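Local coordinates for putative electron transport related protein (Corynebacterium diphtheriae, PDB 4PQ1) that probably works as a thiol-disulfide oxidoreductase of the thioredoxin superfamily, a DsbF homologue that exchanges electrons through a CxxC disulfide, at residues A[11-16]-A[137-143]; A[45-51]-A[127-133]. All coordinates share one frame; numbering follows the deposited sequence. Where two conformers were deposited one is given.

Contacts 1 and 2 belong to one mixed sheet and are joined by the pairing of strands 127-131 and 137-141, in which Ala-138 and Phe-141 bond through their backbone N to Val-130 and Thr-128. The centre of contact 2 is about 5 Å from the centre of the chain, and the contact is almost wholly buried; branched aliphatic side chains fill it, with one amide-hydroxyl bond at one end. Contact 1, its centre about 12 Å from that of the chain, adds the outermost strand, 13-15. There the chemistry is mixed: the rings of Phe-15 and Phe-141 and the Glu-13 to Arg-143 salt bridge share one face, and a water sits at the end of the pairing. Helix 147-156 packs against side chains of both contacts.

Contact 1: residues A[11-16]-A[137-143]; sequences KTEIFY and PAAVFLR
Glu-13 and Arg-143 form a salt bridge where edge strand 13-15 pairs antiparallel with 139-141, at the outer margin of the thioredoxin-like sheet. From CB, which rests 3.7 Å from CD1 of Phe-141, the Glu-13 chain bends at chi2 (-78°) and turns its carboxylate toward the arginine. OE2 takes NE of Arg-143 nearly end-on at 2.8 Å, lying in the guanidinium plane. The two flat groups are turned 60° from each other. The Thr-12 hydroxyl gives OE2 a second bond from above the carboxylate plane, so two donors hold that oxygen. Asp-149 binds NH1 of the arginine, which is thus shared between two acids and would probably stay charged. CD1 of Phe-141 lies 3.7 Å above the guanidinium plane of Arg-143, toward its rim. Farther along, CZ of Phe-141 meets CE1 of Phe-15 at 3.9 Å, the rings nearly perpendicular, and Phe-15 CD1 reaches the methyl of Ala-139. On the other sheet face, the Tyr-16 ring presents its edge, through CE1, to CG2 of Val-140. Ile-14 and Val-140 exchange two backbone bonds. Beyond them Tyr-16 N bonds to Ala-138 O, the carbonyl to which a water also donates at 2.8 Å while bridging to Tyr-16 O.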
loop_
_atom_site.group_PDB
_atom_site.type_symbol
_atom_site.label_atom_id
_atom_site.label_comp_id
_atom_site.label_asym_id
_atom_site.label_seq_id
_atom_site.Cartn_x
_atom_site.Cartn_y
_atom_site.Cartn_z
ATOM N N LYS A 11 4.218 -16.986 -8.056
ATOM C CA LYS A 11 5.178 -15.900 -7.937
ATOM C C LYS A 11 4.812 -14.994 -6.782
ATOM O O LYS A 11 3.644 -14.901 -6.425
ATOM C CB LYS A 11 5.241 -15.087 -9.237
ATOM C CG LYS A 11 5.754 -15.854 -10.460
ATOM C CD LYS A 11 5.486 -15.082 -11.767
ATOM C CE LYS A 11 6.402 -15.513 -12.914
ATOM N NZ LYS A 11 6.214 -16.936 -13.309
ATOM N N THR A 12 5.812 -14.315 -6.220
ATOM C CA THR A 12 5.618 -13.402 -5.089
ATOM C C THR A 12 5.558 -11.937 -5.522
ATOM O O THR A 12 5.391 -11.030 -4.704
ATOM C CB THR A 12 6.742 -13.556 -4.046
ATOM O OG1 THR A 12 8.011 -13.570 -4.716
ATOM C CG2 THR A 12 6.573 -14.841 -3.237
ATOM N N GLU A 13 5.702 -11.694 -6.816
ATOM C CA GLU A 13 5.583 -10.337 -7.320
ATOM C C GLU A 13 5.116 -10.385 -8.771
ATOM O O GLU A 13 5.363 -11.363 -9.474
ATOM C CB GLU A 13 6.907 -9.582 -7.191
ATOM C CG GLU A 13 8.076 -10.227 -7.923
ATOM C CD GLU A 13 8.660 -11.407 -7.184
ATOM O OE1 GLU A 13 8.988 -12.406 -7.852
ATOM O OE2 GLU A 13 8.801 -11.340 -5.931
ATOM N N ILE A 14 4.427 -9.327 -9.186
ATOM C CA ILE A 14 3.877 -9.188 -10.542
ATOM C C ILE A 14 4.062 -7.757 -11.025
ATOM O O ILE A 14 3.846 -6.809 -10.267
ATOM C CB ILE A 14 2.369 -9.546 -10.590
ATOM C CG1 ILE A 14 2.117 -10.944 -10.024
ATOM C CG2 ILE A 14 1.833 -9.447 -12.014
ATOM C CD1 ILE A 14 2.583 -12.060 -10.951
ATOM N N PHE A 15 4.448 -7.595 -12.291
ATOM C CA PHE A 15 4.612 -6.265 -12.857
ATOM C C PHE A 15 3.670 -6.054 -14.039
ATOM O O PHE A 15 3.401 -6.984 -14.786
ATOM C CB PHE A 15 6.066 -6.066 -13.275
ATOM C CG PHE A 15 7.020 -6.163 -12.135
ATOM C CD1 PHE A 15 7.308 -5.044 -11.369
ATOM C CD2 PHE A 15 7.593 -7.389 -11.791
ATOM C CE1 PHE A 15 8.176 -5.136 -10.285
ATOM C CE2 PHE A 15 8.458 -7.494 -10.715
ATOM C CZ PHE A 15 8.752 -6.365 -9.955
ATOM N N TYR A 16 3.152 -4.839 -14.195
ATOM C CA TYR A 16 2.227 -4.554 -15.294
ATOM C C TYR A 16 2.732 -3.453 -16.219
ATOM O O TYR A 16 2.983 -2.307 -15.800
ATOM C CB TYR A 16 0.848 -4.167 -14.762
ATOM C CG TYR A 16 0.245 -5.181 -13.819
ATOM C CD1 TYR A 16 0.547 -5.165 -12.458
ATOM C CD2 TYR A 16 -0.640 -6.139 -14.277
ATOM C CE1 TYR A 16 -0.008 -6.078 -11.590
ATOM C CE2 TYR A 16 -1.201 -7.056 -13.420
ATOM C CZ TYR A 16 -0.881 -7.027 -12.079
ATOM O OH TYR A 16 -1.446 -7.950 -11.228
ATOM N N PRO A 137 -2.234 -0.357 -10.912
ATOM C CA PRO A 137 -1.021 -0.985 -10.384
ATOM C C PRO A 137 0.039 -1.201 -11.463
ATOM O O PRO A 137 -0.260 -1.666 -12.555
ATOM C CB PRO A 137 -1.537 -2.310 -9.815
ATOM C CG PRO A 137 -2.945 -2.007 -9.418
ATOM C CD PRO A 137 -3.450 -1.087 -10.514
ATOM N N ALA A 138 1.272 -0.823 -11.140
ATOM C CA ALA A 138 2.427 -1.083 -11.988
ATOM C C ALA A 138 3.170 -2.296 -11.458
ATOM O O ALA A 138 3.931 -2.948 -12.174
ATOM C CB ALA A 138 3.333 0.126 -12.021
ATOM N N ALA A 139 2.961 -2.579 -10.173
ATOM C CA ALA A 139 3.622 -3.699 -9.521
ATOM C C ALA A 139 2.825 -4.122 -8.294
ATOM O O ALA A 139 2.315 -3.279 -7.558
ATOM C CB ALA A 139 5.054 -3.327 -9.139
ATOM N N VAL A 140 2.700 -5.430 -8.092
ATOM C CA VAL A 140 2.154 -5.964 -6.852
ATOM C C VAL A 140 3.149 -6.917 -6.201
ATOM O O VAL A 140 3.627 -7.856 -6.836
ATOM C CB VAL A 140 0.822 -6.701 -7.078
ATOM C CG1 VAL A 140 0.289 -7.273 -5.737
ATOM C CG2 VAL A 140 -0.194 -5.769 -7.762
ATOM N N PHE A 141 3.461 -6.663 -4.937
ATOM C CA PHE A 141 4.418 -7.476 -4.196
ATOM C C PHE A 141 3.717 -8.267 -3.104
ATOM O O PHE A 141 3.171 -7.676 -2.167
ATOM C CB PHE A 141 5.510 -6.602 -3.570
ATOM C CG PHE A 141 6.419 -5.940 -4.575
ATOM C CD1 PHE A 141 7.515 -6.616 -5.086
ATOM C CD2 PHE A 141 6.191 -4.630 -4.988
ATOM C CE1 PHE A 141 8.354 -6.009 -6.011
ATOM C CE2 PHE A 141 7.026 -4.025 -5.906
ATOM C CZ PHE A 141 8.113 -4.713 -6.422
ATOM N N LEU A 142 3.723 -9.595 -3.230
ATOM C CA LEU A 142 3.089 -10.472 -2.246
ATOM C C LEU A 142 4.149 -10.986 -1.272
ATOM O O LEU A 142 4.278 -12.184 -1.016
ATOM C CB LEU A 142 2.374 -11.635 -2.936
ATOM C CG LEU A 142 1.354 -11.190 -3.999
ATOM C CD1 LEU A 142 0.772 -12.390 -4.736
ATOM C CD2 LEU A 142 0.247 -10.316 -3.387
ATOM N N ARG A 143 4.908 -10.045 -0.737
ATOM C CA ARG A 143 6.050 -10.342 0.077
ATOM C C ARG A 143 6.497 -9.036 0.673
ATOM O O ARG A 143 6.088 -7.977 0.207
ATOM C CB ARG A 143 7.174 -10.992 -0.732
ATOM C CG ARG A 143 7.667 -10.161 -1.906
ATOM C CD ARG A 143 9.039 -10.646 -2.349
ATOM N NE ARG A 143 9.541 -9.976 -3.544
ATOM C CZ ARG A 143 10.353 -8.926 -3.533
ATOM N NH1 ARG A 143 10.756 -8.409 -2.383
ATOM N NH2 ARG A 143 10.767 -8.391 -4.675
HETATM O O HOH W 1 5.720 -2.208 -14.167
#

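Contact 2: residues A[45-51]-A[127-133]; sequences KIVVLNA and TTIVLDK
Leu-49 and Leu-131 meet through their CD1 methyls, 3.9 Å apart, at the apolar centre of this antiparallel pairing. Both place CG beside the backbone N (chi1 -56° and -54°), and CD1 of Leu-131 also approaches CB of Val-47. Ile-129 lies across from Leu-49 on this face, and beyond it Pro-137 and Val-140 of the neighbouring strand continue the hydrophobic layer. On the reverse face Val-48 directs CG1 at the Thr-128 methyl CG2, at 3.6 Å, while its other branch lies near Val-130 CG1; Leu-73 of helix 63-73 and Leu-150 of helix 147-156 pack over this side. Between the two layers Leu-49 and Ile-129 exchange backbone bonds, with Ile-129 N to Leu-49 O at 2.7 Å. Toward the 45 and 133 ends the pairing slackens: Leu-131 N still bonds firmly to Val-47 O, but the return bond from Val-47 N to Leu-131 O is weak. At the other end the polar edge begins. Asn-50 swings its amide away from its own backbone N (chi1 175°), and ND2 reaches OG1 of Thr-128 at 3.0 Å, the hydroxyl oxygen lying close to the amide plane. ND2 also bonds to Glu-62; these two acceptors should hold the rotation of this buried amide. The Asn-50 side chain comes close to the Cys-56 to Cys-59 motif but makes no contact with it, consistent with a central strand of a thioredoxin-like fold leading to a CxxC redox site.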
loop_
_atom_site.group_PDB
_atom_site.type_symbol
_atom_site.label_atom_id
_atom_site.label_comp_id
_atom_site.label_asym_id
_atom_site.label_seq_id
_atom_site.Cartn_x
_atom_site.Cartn_y
_atom_site.Cartn_z
ATOM N N LYS A 45 -1.023 11.659 -8.714
ATOM C CA LYS A 45 0.209 11.427 -7.965
ATOM C C LYS A 45 0.477 9.925 -7.813
ATOM O O LYS A 45 -0.454 9.110 -7.787
ATOM C CB LYS A 45 0.130 12.093 -6.599
ATOM C CG LYS A 45 -0.090 13.600 -6.613
ATOM C CD LYS A 45 1.199 14.344 -6.903
ATOM C CE LYS A 45 1.083 15.813 -6.508
ATOM N NZ LYS A 45 2.179 16.631 -7.109
ATOM N N ILE A 46 1.750 9.561 -7.736
ATOM C CA ILE A 46 2.126 8.177 -7.495
ATOM C C ILE A 46 1.696 7.763 -6.077
ATOM O O ILE A 46 1.782 8.557 -5.137
ATOM C CB ILE A 46 3.640 7.974 -7.663
ATOM C CG1 ILE A 46 4.059 8.233 -9.109
ATOM C CG2 ILE A 46 4.051 6.570 -7.252
ATOM C CD1 ILE A 46 5.558 8.148 -9.297
ATOM N N VAL A 47 1.196 6.540 -5.936
ATOM C CA VAL A 47 0.710 6.075 -4.653
ATOM C C VAL A 47 1.178 4.649 -4.372
ATOM O O VAL A 47 0.904 3.720 -5.153
ATOM C CB VAL A 47 -0.824 6.130 -4.568
ATOM C CG1 VAL A 47 -1.284 5.494 -3.274
ATOM C CG2 VAL A 47 -1.323 7.581 -4.652
ATOM N N VAL A 48 1.892 4.482 -3.257
ATOM C CA VAL A 48 2.327 3.157 -2.840
ATOM C C VAL A 48 1.462 2.662 -1.688
ATOM O O VAL A 48 1.544 3.186 -0.571
ATOM C CB VAL A 48 3.812 3.149 -2.420
ATOM C CG1 VAL A 48 4.238 1.755 -2.011
ATOM C CG2 VAL A 48 4.679 3.647 -3.560
ATOM N N LEU A 49 0.626 1.663 -1.976
ATOM C CA LEU A 49 -0.251 1.034 -0.972
ATOM C C LEU A 49 0.445 -0.119 -0.281
ATOM O O LEU A 49 1.055 -0.977 -0.935
ATOM C CB LEU A 49 -1.533 0.498 -1.618
ATOM C CG LEU A 49 -2.428 1.427 -2.409
ATOM C CD1 LEU A 49 -3.408 0.579 -3.191
ATOM C CD2 LEU A 49 -3.135 2.365 -1.448
ATOM N N ASN A 50 0.316 -0.162 1.037
ATOM C CA ASN A 50 0.948 -1.196 1.835
ATOM C C ASN A 50 0.017 -1.667 2.933
ATOM O O ASN A 50 -0.412 -0.879 3.784
ATOM C CB ASN A 50 2.261 -0.682 2.428
ATOM C CG ASN A 50 2.904 -1.676 3.358
ATOM O OD1 ASN A 50 2.860 -1.501 4.568
ATOM N ND2 ASN A 50 3.495 -2.735 2.805
ATOM N N ALA A 51 -0.335 -2.948 2.874
ATOM C CA ALA A 51 -1.136 -3.580 3.917
ATOM C C ALA A 51 -0.213 -4.085 5.017
ATOM O O ALA A 51 0.757 -4.804 4.750
ATOM C CB ALA A 51 -1.959 -4.714 3.351
ATOM N N THR A 127 1.523 -6.732 1.930
ATOM C CA THR A 127 1.391 -6.649 0.471
ATOM C C THR A 127 1.677 -5.209 0.109
ATOM O O THR A 127 1.242 -4.285 0.814
ATOM C CB THR A 127 -0.015 -7.050 -0.038
ATOM O OG1 THR A 127 -0.193 -8.466 0.104
ATOM C CG2 THR A 127 -0.236 -6.642 -1.562
ATOM N N THR A 128 2.425 -5.010 -0.970
ATOM C CA THR A 128 2.682 -3.661 -1.439
ATOM C C THR A 128 2.258 -3.495 -2.887
ATOM O O THR A 128 2.648 -4.280 -3.757
ATOM C CB THR A 128 4.158 -3.283 -1.304
ATOM O OG1 THR A 128 4.525 -3.318 0.074
ATOM C CG2 THR A 128 4.385 -1.879 -1.844
ATOM N N ILE A 129 1.447 -2.477 -3.144
ATOM C CA ILE A 129 1.031 -2.190 -4.511
ATOM C C ILE A 129 1.479 -0.801 -4.940
ATOM O O ILE A 129 1.126 0.195 -4.307
ATOM C CB ILE A 129 -0.478 -2.309 -4.672
ATOM C CG1 ILE A 129 -0.924 -3.717 -4.269
ATOM C CG2 ILE A 129 -0.866 -1.992 -6.128
ATOM C CD1 ILE A 129 -2.410 -3.897 -4.224
ATOM N N VAL A 130 2.263 -0.741 -6.014
ATOM C CA VAL A 130 2.706 0.551 -6.533
ATOM C C VAL A 130 1.742 0.982 -7.635
ATOM O O VAL A 130 1.651 0.322 -8.660
ATOM C CB VAL A 130 4.147 0.501 -7.087
ATOM C CG1 VAL A 130 4.589 1.880 -7.508
ATOM C CG2 VAL A 130 5.122 -0.056 -6.041
ATOM N N LEU A 131 1.001 2.061 -7.397
ATOM C CA LEU A 131 0.084 2.600 -8.390
ATOM C C LEU A 131 0.767 3.711 -9.182
ATOM O O LEU A 131 1.558 4.465 -8.607
ATOM C CB LEU A 131 -1.176 3.145 -7.721
ATOM C CG LEU A 131 -1.952 2.228 -6.793
ATOM C CD1 LEU A 131 -3.134 2.997 -6.203
ATOM C CD2 LEU A 131 -2.419 1.009 -7.535
ATOM N N ASP A 132 0.472 3.822 -10.485
ATOM C CA ASP A 132 1.058 4.905 -11.284
ATOM C C ASP A 132 0.184 6.140 -11.136
ATOM O O ASP A 132 -0.694 6.166 -10.288
ATOM C CB ASP A 132 1.239 4.516 -12.778
ATOM C CG ASP A 132 -0.071 4.159 -13.486
ATOM O OD1 ASP A 132 -1.147 4.660 -13.091
ATOM O OD2 ASP A 132 -0.021 3.369 -14.463
ATOM N N LYS A 133 0.382 7.144 -11.984
ATOM C CA LYS A 133 -0.322 8.411 -11.799
ATOM C C LYS A 133 -1.817 8.294 -12.104
ATOM O O LYS A 133 -2.605 9.173 -11.740
ATOM C CB LYS A 133 0.308 9.501 -12.667
ATOM C CG LYS A 133 1.544 10.147 -12.056
ATOM C CD LYS A 133 2.106 11.185 -13.011
ATOM C CE LYS A 133 3.327 11.863 -12.441
ATOM N NZ LYS A 133 3.731 13.020 -13.294
#